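Local coordinates for protein 3-hydroxyisobutyrate dehydrogenase (Salmonella typhimurium, PDB 3G0O) that probably oxidises L-threonate to 2-oxo-tetronate with NAD(+), or less readily NADP(+), as a member of the 3-hydroxyisobutyrate dehydrogenase-related family, at residues M18-A23 / P40-N45; S25-G30 / A44-E49; L71-A76 / V242-K247; S101-S106 / L249-D254. One frame throughout, in Å; residues are numbered along the deposited sequence.

Interaction 1. Residues M18-A23 / P40-N45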
# COMPACT_ATOMS: atom_id res chain seq x y z
N MSE A 18 -6.58 -14.98 13.15
CA MSE A 18 -5.44 -14.52 13.94
C MSE A 18 -5.26 -15.37 15.19
O MSE A 18 -4.14 -15.74 15.53
CB MSE A 18 -5.62 -13.05 14.32
CG MSE A 18 -5.67 -12.08 13.13
SE MSE A 18 -4.06 -12.09 12.03
CE MSE A 18 -2.98 -10.86 13.08
N GLY A 19 -6.37 -15.68 15.86
CA GLY A 19 -6.32 -16.48 17.07
C GLY A 19 -5.78 -17.88 16.86
O GLY A 19 -4.99 -18.36 17.67
N MSE A 20 -6.21 -18.54 15.79
CA MSE A 20 -5.73 -19.88 15.50
C MSE A 20 -4.23 -19.84 15.24
O MSE A 20 -3.50 -20.73 15.67
CB MSE A 20 -6.45 -20.48 14.29
CG MSE A 20 -7.79 -21.14 14.62
SE MSE A 20 -7.65 -22.60 15.92
CE MSE A 20 -6.77 -23.93 14.82
N GLY A 21 -3.78 -18.80 14.54
CA GLY A 21 -2.37 -18.68 14.27
C GLY A 21 -1.59 -18.56 15.57
O GLY A 21 -0.56 -19.23 15.74
N ALA A 22 -2.08 -17.73 16.48
CA ALA A 22 -1.41 -17.55 17.77
C ALA A 22 -1.37 -18.86 18.55
O ALA A 22 -0.33 -19.25 19.06
CB ALA A 22 -2.14 -16.48 18.59
N ALA A 23 -2.51 -19.55 18.62
CA ALA A 23 -2.60 -20.82 19.33
C ALA A 23 -1.62 -21.84 18.76
O ALA A 23 -0.91 -22.52 19.51
CB ALA A 23 -4.02 -21.35 19.27
N PRO A 40 -16.97 -24.95 17.56
CA PRO A 40 -16.56 -26.30 17.95
C PRO A 40 -15.53 -26.93 17.02
O PRO A 40 -14.78 -27.81 17.44
CB PRO A 40 -17.88 -27.07 17.96
CG PRO A 40 -18.67 -26.38 16.89
CD PRO A 40 -18.40 -24.92 17.19
N GLN A 41 -15.47 -26.48 15.78
CA GLN A 41 -14.52 -27.04 14.83
C GLN A 41 -13.12 -26.48 15.08
O GLN A 41 -12.12 -27.18 14.91
CB GLN A 41 -14.99 -26.76 13.40
CG GLN A 41 -14.31 -27.63 12.35
CD GLN A 41 -14.41 -29.13 12.66
OE1 GLN A 41 -13.57 -29.92 12.22
NE2 GLN A 41 -15.45 -29.53 13.39
N ALA A 42 -13.05 -25.21 15.50
CA ALA A 42 -11.76 -24.58 15.80
C ALA A 42 -11.18 -25.29 17.02
O ALA A 42 -9.99 -25.61 17.07
CB ALA A 42 -11.96 -23.10 16.10
N CYS A 43 -12.04 -25.54 18.01
CA CYS A 43 -11.62 -26.21 19.23
C CYS A 43 -11.11 -27.61 18.94
O CYS A 43 -10.03 -27.99 19.39
CB CYS A 43 -12.78 -26.26 20.22
SG CYS A 43 -13.26 -24.62 20.83
N ALA A 44 -11.88 -28.38 18.18
CA ALA A 44 -11.51 -29.74 17.83
C ALA A 44 -10.15 -29.79 17.13
O ALA A 44 -9.34 -30.67 17.41
CB ALA A 44 -12.58 -30.37 16.94
N ASN A 45 -9.91 -28.85 16.21
CA ASN A 45 -8.63 -28.84 15.51
C ASN A 45 -7.48 -28.60 16.47
O ASN A 45 -6.41 -29.20 16.32
CB ASN A 45 -8.57 -27.75 14.44
CG ASN A 45 -9.44 -28.05 13.27
OD1 ASN A 45 -9.60 -29.20 12.88
ND2 ASN A 45 -10.01 -27.00 12.67

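Interaction 2. Residues S25-G30 / A44-E49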
# COMPACT_ATOMS: atom_id res chain seq x y z
N SER A 25 1.07 -21.20 17.06
CA SER A 25 2.42 -20.73 17.30
C SER A 25 2.82 -21.05 18.74
O SER A 25 3.97 -21.40 19.00
CB SER A 25 2.50 -19.22 17.04
OG SER A 25 2.25 -18.95 15.67
N CYS A 26 1.87 -20.94 19.67
CA CYS A 26 2.16 -21.26 21.07
C CYS A 26 2.44 -22.76 21.19
O CYS A 26 3.32 -23.17 21.93
CB CYS A 26 1.00 -20.87 21.97
SG CYS A 26 0.85 -19.10 22.27
N LEU A 27 1.67 -23.56 20.45
CA LEU A 27 1.86 -25.01 20.47
C LEU A 27 3.24 -25.37 19.91
O LEU A 27 3.92 -26.25 20.44
CB LEU A 27 0.76 -25.72 19.66
CG LEU A 27 -0.57 -25.95 20.38
CD1 LEU A 27 -1.54 -26.72 19.47
CD2 LEU A 27 -0.31 -26.76 21.66
N ARG A 28 3.66 -24.68 18.84
CA ARG A 28 4.97 -24.96 18.26
C ARG A 28 6.07 -24.56 19.23
O ARG A 28 7.13 -25.18 19.28
CB ARG A 28 5.18 -24.19 16.95
CG ARG A 28 4.39 -24.71 15.77
CD ARG A 28 5.05 -24.31 14.46
NE ARG A 28 5.33 -22.88 14.40
CZ ARG A 28 4.41 -21.93 14.24
NH1 ARG A 28 3.13 -22.26 14.12
NH2 ARG A 28 4.76 -20.66 14.22
N ALA A 29 5.82 -23.50 20.00
CA ALA A 29 6.79 -23.01 20.96
C ALA A 29 6.92 -23.93 22.17
O ALA A 29 7.80 -23.74 23.01
CB ALA A 29 6.40 -21.60 21.41
N GLY A 30 6.03 -24.91 22.27
CA GLY A 30 6.08 -25.84 23.39
C GLY A 30 5.36 -25.39 24.65
O GLY A 30 5.55 -25.96 25.72
N ALA A 44 -11.88 -28.38 18.18
CA ALA A 44 -11.51 -29.74 17.83
C ALA A 44 -10.15 -29.79 17.13
O ALA A 44 -9.34 -30.67 17.41
CB ALA A 44 -12.58 -30.37 16.94
N ASN A 45 -9.91 -28.85 16.21
CA ASN A 45 -8.63 -28.84 15.51
C ASN A 45 -7.48 -28.60 16.47
O ASN A 45 -6.41 -29.20 16.32
CB ASN A 45 -8.57 -27.75 14.44
CG ASN A 45 -9.44 -28.05 13.27
OD1 ASN A 45 -9.60 -29.20 12.88
ND2 ASN A 45 -10.01 -27.00 12.67
N LEU A 46 -7.69 -27.71 17.43
CA LEU A 46 -6.65 -27.39 18.39
C LEU A 46 -6.34 -28.61 19.25
O LEU A 46 -5.17 -28.90 19.52
CB LEU A 46 -7.08 -26.21 19.26
CG LEU A 46 -5.94 -25.33 19.77
CD1 LEU A 46 -5.17 -24.76 18.59
CD2 LEU A 46 -6.50 -24.20 20.63
N LEU A 47 -7.38 -29.32 19.67
CA LEU A 47 -7.20 -30.51 20.48
C LEU A 47 -6.40 -31.55 19.70
O LEU A 47 -5.46 -32.15 20.21
CB LEU A 47 -8.56 -31.09 20.89
CG LEU A 47 -9.39 -30.23 21.86
CD1 LEU A 47 -10.71 -30.92 22.16
CD2 LEU A 47 -8.60 -30.00 23.14
N ALA A 48 -6.79 -31.74 18.44
CA ALA A 48 -6.11 -32.70 17.57
C ALA A 48 -4.65 -32.32 17.39
O ALA A 48 -3.82 -33.16 17.02
CB ALA A 48 -6.81 -32.75 16.22
N GLU A 49 -4.32 -31.06 17.65
CA GLU A 49 -2.96 -30.58 17.50
C GLU A 49 -2.14 -30.49 18.78
O GLU A 49 -1.03 -29.97 18.77
CB GLU A 49 -2.97 -29.24 16.77
CG GLU A 49 -3.28 -29.40 15.29
CD GLU A 49 -3.56 -28.09 14.59
OE1 GLU A 49 -2.73 -27.16 14.70
OE2 GLU A 49 -4.61 -27.99 13.92

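Interaction 3. Residues L71-A76 / V242-K247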
# COMPACT_ATOMS: atom_id res chain seq x y z
N LEU A 71 -8.15 -12.32 21.50
CA LEU A 71 -8.18 -11.86 20.12
C LEU A 71 -9.62 -11.84 19.64
O LEU A 71 -10.11 -12.80 19.04
CB LEU A 71 -7.34 -12.79 19.24
CG LEU A 71 -5.83 -12.79 19.50
CD1 LEU A 71 -5.25 -14.16 19.24
CD2 LEU A 71 -5.16 -11.74 18.62
N VAL A 72 -10.31 -10.73 19.92
CA VAL A 72 -11.70 -10.58 19.53
C VAL A 72 -11.93 -9.28 18.77
O VAL A 72 -11.05 -8.41 18.71
CB VAL A 72 -12.63 -10.64 20.77
CG1 VAL A 72 -12.53 -12.02 21.41
CG2 VAL A 72 -12.26 -9.56 21.76
N VAL A 73 -13.12 -9.14 18.20
CA VAL A 73 -13.47 -7.98 17.39
C VAL A 73 -13.55 -6.63 18.09
O VAL A 73 -13.01 -5.65 17.59
CB VAL A 73 -14.82 -8.23 16.66
CG1 VAL A 73 -15.23 -7.00 15.87
CG2 VAL A 73 -14.69 -9.42 15.73
N ASN A 74 -14.20 -6.57 19.25
CA ASN A 74 -14.34 -5.29 19.92
C ASN A 74 -14.24 -5.30 21.44
O ASN A 74 -14.13 -6.35 22.07
CB ASN A 74 -15.67 -4.66 19.52
CG ASN A 74 -16.83 -5.58 19.79
OD1 ASN A 74 -17.00 -6.07 20.91
ND2 ASN A 74 -17.65 -5.82 18.77
N ALA A 75 -14.30 -4.10 22.02
CA ALA A 75 -14.22 -3.91 23.46
C ALA A 75 -15.35 -4.62 24.19
O ALA A 75 -15.15 -5.18 25.27
CB ALA A 75 -14.25 -2.42 23.79
N ALA A 76 -16.54 -4.59 23.60
CA ALA A 76 -17.69 -5.23 24.21
C ALA A 76 -17.38 -6.71 24.43
O ALA A 76 -17.67 -7.26 25.50
CB ALA A 76 -18.91 -5.08 23.32
N VAL A 242 -17.22 -6.08 6.07
CA VAL A 242 -17.38 -4.66 5.80
C VAL A 242 -17.64 -3.93 7.11
O VAL A 242 -17.03 -2.90 7.39
CB VAL A 242 -18.57 -4.42 4.84
CG1 VAL A 242 -19.06 -2.97 4.94
CG2 VAL A 242 -18.15 -4.74 3.41
N ASP A 243 -18.54 -4.48 7.92
CA ASP A 243 -18.88 -3.87 9.20
C ASP A 243 -17.70 -3.70 10.15
O ASP A 243 -17.77 -2.89 11.08
CB ASP A 243 -20.00 -4.66 9.89
CG ASP A 243 -21.36 -4.41 9.26
OD1 ASP A 243 -21.51 -3.37 8.58
OD2 ASP A 243 -22.28 -5.24 9.44
N ILE A 244 -16.62 -4.44 9.93
CA ILE A 244 -15.44 -4.30 10.79
C ILE A 244 -14.84 -2.92 10.58
O ILE A 244 -14.45 -2.26 11.54
CB ILE A 244 -14.35 -5.35 10.47
CG1 ILE A 244 -14.84 -6.75 10.83
CG2 ILE A 244 -13.07 -5.03 11.27
CD1 ILE A 244 -15.08 -6.97 12.31
N PHE A 245 -14.75 -2.49 9.33
CA PHE A 245 -14.18 -1.18 9.06
C PHE A 245 -15.15 -0.03 9.32
O PHE A 245 -14.72 1.10 9.52
CB PHE A 245 -13.58 -1.12 7.66
CG PHE A 245 -12.19 -1.68 7.62
CD1 PHE A 245 -11.97 -2.99 7.23
CD2 PHE A 245 -11.12 -0.92 8.08
CE1 PHE A 245 -10.69 -3.55 7.32
CE2 PHE A 245 -9.84 -1.47 8.17
CZ PHE A 245 -9.63 -2.79 7.79
N VAL A 246 -16.44 -0.32 9.31
CA VAL A 246 -17.43 0.70 9.64
C VAL A 246 -17.11 1.04 11.10
O VAL A 246 -17.07 2.20 11.51
CB VAL A 246 -18.88 0.17 9.55
CG1 VAL A 246 -19.84 1.14 10.20
CG2 VAL A 246 -19.26 -0.04 8.10
N LYS A 247 -16.86 -0.01 11.88
CA LYS A 247 -16.53 0.15 13.29
C LYS A 247 -15.16 0.80 13.48
O LYS A 247 -15.03 1.80 14.18
CB LYS A 247 -16.55 -1.22 13.98
CG LYS A 247 -15.90 -1.24 15.36
CD LYS A 247 -16.04 -2.62 16.01
CE LYS A 247 -15.42 -3.72 15.15
NZ LYS A 247 -13.93 -3.62 15.07
O HOH W 1 -11.87 -5.98 14.75

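Interaction 4. Residues S101-S106 / L249-D254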
# COMPACT_ATOMS: atom_id res chain seq x y z
N SER A 101 -5.67 -8.21 22.56
CA SER A 101 -5.31 -7.97 21.17
C SER A 101 -6.56 -7.83 20.31
O SER A 101 -6.92 -8.73 19.55
CB SER A 101 -4.43 -9.11 20.67
OG SER A 101 -3.28 -9.25 21.49
N SER A 102 -7.21 -6.68 20.42
CA SER A 102 -8.42 -6.39 19.67
C SER A 102 -8.22 -5.04 19.01
O SER A 102 -7.10 -4.68 18.65
CB SER A 102 -9.61 -6.34 20.64
OG SER A 102 -10.83 -6.02 19.99
N THR A 103 -9.29 -4.29 18.82
CA THR A 103 -9.18 -2.95 18.24
C THR A 103 -10.14 -2.10 19.07
O THR A 103 -11.32 -1.98 18.75
CB THR A 103 -9.58 -2.93 16.75
OG1 THR A 103 -8.73 -3.82 16.02
CG2 THR A 103 -9.42 -1.53 16.18
N ILE A 104 -9.60 -1.53 20.14
CA ILE A 104 -10.39 -0.74 21.06
C ILE A 104 -9.83 0.67 21.27
O ILE A 104 -8.72 0.98 20.86
CB ILE A 104 -10.48 -1.47 22.42
CG1 ILE A 104 -9.10 -1.51 23.10
CG2 ILE A 104 -10.99 -2.89 22.21
CD1 ILE A 104 -9.07 -2.29 24.41
N SER A 105 -10.61 1.53 21.92
CA SER A 105 -10.18 2.89 22.18
C SER A 105 -9.13 2.89 23.28
O SER A 105 -9.01 1.93 24.04
CB SER A 105 -11.37 3.75 22.62
OG SER A 105 -11.77 3.39 23.93
N SER A 106 -8.36 3.97 23.34
CA SER A 106 -7.34 4.11 24.37
C SER A 106 -8.02 4.14 25.74
O SER A 106 -7.52 3.56 26.71
CB SER A 106 -6.55 5.40 24.17
OG SER A 106 -5.52 5.51 25.13
N LEU A 249 -13.12 2.51 11.34
CA LEU A 249 -12.99 3.86 10.82
C LEU A 249 -13.84 4.81 11.67
O LEU A 249 -13.63 6.02 11.67
CB LEU A 249 -13.39 3.92 9.35
CG LEU A 249 -12.36 3.28 8.40
CD1 LEU A 249 -12.92 3.22 6.99
CD2 LEU A 249 -11.06 4.08 8.43
N GLY A 250 -14.81 4.25 12.38
CA GLY A 250 -15.63 5.06 13.26
C GLY A 250 -14.77 5.45 14.45
O GLY A 250 -14.83 6.58 14.93
N LEU A 251 -13.96 4.51 14.92
CA LEU A 251 -13.07 4.76 16.05
C LEU A 251 -12.00 5.78 15.64
O LEU A 251 -11.61 6.64 16.43
CB LEU A 251 -12.42 3.46 16.51
CG LEU A 251 -11.47 3.52 17.70
CD1 LEU A 251 -12.13 4.26 18.86
CD2 LEU A 251 -11.09 2.10 18.12
N VAL A 252 -11.54 5.69 14.40
CA VAL A 252 -10.56 6.64 13.88
C VAL A 252 -11.20 8.03 13.89
O VAL A 252 -10.59 9.01 14.33
CB VAL A 252 -10.13 6.27 12.43
CG1 VAL A 252 -9.42 7.44 11.78
CG2 VAL A 252 -9.21 5.05 12.45
N ALA A 253 -12.44 8.11 13.42
CA ALA A 253 -13.17 9.37 13.38
C ALA A 253 -13.24 10.02 14.78
O ALA A 253 -12.96 11.21 14.93
CB ALA A 253 -14.58 9.15 12.83
N ASP A 254 -13.61 9.23 15.78
CA ASP A 254 -13.71 9.72 17.15
C ASP A 254 -12.36 10.23 17.67
O ASP A 254 -12.29 11.29 18.29
CB ASP A 254 -14.21 8.63 18.09
CG ASP A 254 -15.67 8.29 17.87
OD1 ASP A 254 -16.41 9.12 17.30
OD2 ASP A 254 -16.08 7.18 18.28

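Interaction 1. Residues M18-A23 / P40-N45
Met20, a selenomethionine, reaches from helix 17-28 across to Ala42 and Asn45 on helix 40-48. Its side chain starts out toward the other helix. CG stands anti to the carbonyl carbon (chi1 -85°), and the chain then bends at both of the next torsions. The bends give SE and CE different partners. SE lies by the first turn of helix 40-48, 4.0 Å from the backbone O of Ala42 and 4.3 Å from Ala42 CB. CE touches further along the same helix, 4.2 Å from CB of Asn45. The methionine thus spans the i and i+3 positions of one helical turn.

Asn45 also directs its CB toward the partner helix, but it meets Met20 through that carbon and not through its amide. Ala42 offers a small methyl. The nearest CA atoms, those of Met20 and Ala42, are 7.7 Å apart, and the long Met20 side chain fills the distance. The contact is van der Waals packing, with SE against both the carbonyl O and the methyl of Ala42. Met20 and Ala42 are buried, and both also touch Leu15 in the turn before helix 17-28. Gly19, one residue before Met20, fits the last glycine of a GxGxxG pattern, consistent with a dinucleotide-binding turn. Packing of these two helices, joined through strand 32-36, belongs to the first beta-alpha-beta-alpha part of a Rossmann-type NAD-binding domain.

Interaction 2. Residues S25-G30 / A44-E49
Leu27 extends CD1 from the last turn of helix 17-28 to the C-terminal end of helix 40-48. There the methyl meets both backbone and side chains. It lies 3.4 Å from the carbonyl O of Glu49, 4.0 Å from Glu49 CB and 4.2 Å from CD1 of Leu46. Leu27 sets off toward the other helix, with CG anti to its carbonyl carbon (chi1 -82°). Leu46 starts out to one side, and its CD1 methyl still reaches Leu27. These contacts are van der Waals packing.

Glu49 takes part through CB and its backbone. Its carboxylate goes to Arg24, also on helix 17-28, where OE1 forms a salt bridge. A charged link from helix 17-28 to the residue just after helix 40-48 therefore accompanies the packing. Beyond Leu27, helix 17-28 ends in a Schellman motif. Gly30 takes a positive phi (86°), and its N bonds back to Leu27 O at 3.1 Å.

Leu27 also packs on Thr33 of strand 32-36, and Leu46 on Ala51 in the loop after helix 40-48. On another side of helix 17-28, Cys26 and Ala29 touch helix 148-161. The contact thus joins the C-terminal ends of helices 17-28 and 40-48, with Leu27 also resting on strand 32-36.

Interaction 3. Residues L71-A76 / V242-K247
A domain interface forms here, between the Rossmann-type NAD-binding domain and the C-terminal helical domain. Residues 71-76 follow strand 67-70 and lead into helix 75-82. Residues 242-247 are the first part of helix 242-258. The side chain of Ile244 is about 7 Å from a bound tartaric acid, and that of Lys247 about 8 Å from the side chain of Lys179, the predicted active-site residue.

Val73 is the centre of the contact. Its CG1, anti to the backbone N (chi1 177°), points into the interface and meets two side chains. CD1 of Ile244 lies 3.6 Å from CG1, and the two side chains cross obliquely. CE of Lys247 is closer to the same methyl, at 3.4 Å, which is tight for two carbons.

The lysine leaves its helix extended, then bends at its last two torsions (chi3 58°, chi4 68°). The bends bring CE and NZ back over Val73. Before them, CD passes 4.1 Å from CB of Asn74. The amide of Asn74 has a different task, as N-cap of helix 75-82, with OD1 accepting a bond from Gln77 N. NZ of Lys247 reaches the Val73 backbone in two ways. It gives a weak hydrogen bond to Val73 O at 3.4 Å. A water adds a second route, donating to Val73 O at 3.1 Å and accepting from Lys247 NZ at 3.1 Å.

Interaction 4. Residues S101-S106 / L249-D254
This is a van der Waals contact between domains, made by a leucine against a loop of the Rossmann-type domain. The loop, residues 101-106, joins strand 97-100 to helix 106-117. The leucine is Leu251 on helix 242-258 of the C-terminal domain. Leu251 points toward the loop, with CG anti to the backbone N (chi1 -179°), and its two methyls divide the work.

CD1 sits against Ser105, 3.9 Å from CB and 4.1 Å from CA. CD2 presses on the peptide that follows Ile104, 3.7 Å from the carbonyl C of Ile104 and 3.8 Å from its O. CD2 also comes within 4.4 Å of Thr103 CG2. Much of the surface met by Leu251 is thus main chain. Ile104 takes part through its backbone, since its side chain heads away from helix 242-258 to pack on Ala75 and Ser176.

The polar groups of the loop are turned to other partners. Thr103 gives its methyl to Leu251, while its OG1 is hydrogen-bonded to NZ of Lys179, the predicted active-site residue. The contact therefore lies next to the predicted active-site lysine. Ser105 presents CB to the leucine and uses OG as the N-cap of helix 106-117. With chi1 at 71°, OG accepts a hydrogen bond from Asp108 N.

Leu251 also touches Ile180 on helix 174-202. Leu249, two residues earlier, packs on helix 264-281. Helix 242-258 is thus placed among helix 174-202, helix 264-281 and the loop ahead of helix 106-117.

How the interactions relate
The four contacts fall into two pairs. Interactions 1 and 2 come first along the chain, with centres 8 Å apart. Both join helix 17-28 to helix 40-48, and Leu46 CD1 links them, 3.7 Å from Ala23 CB. Interactions 3 and 4 have centres 9 Å apart and share helix 242-258. Their segments alternate in sequence, and each ties a loop after a central strand to the C-terminal domain. Ser102 OG bonds to Val72 O between those loops. Centres of interactions 1 and 3 are 19 Å apart, those of 2 and 4 31 Å. Still, Leu71 CD1 of interaction 3 packs on Gly19 CA. One pair thus lies within the NAD-binding domain, and the other joins the domains near the predicted active site.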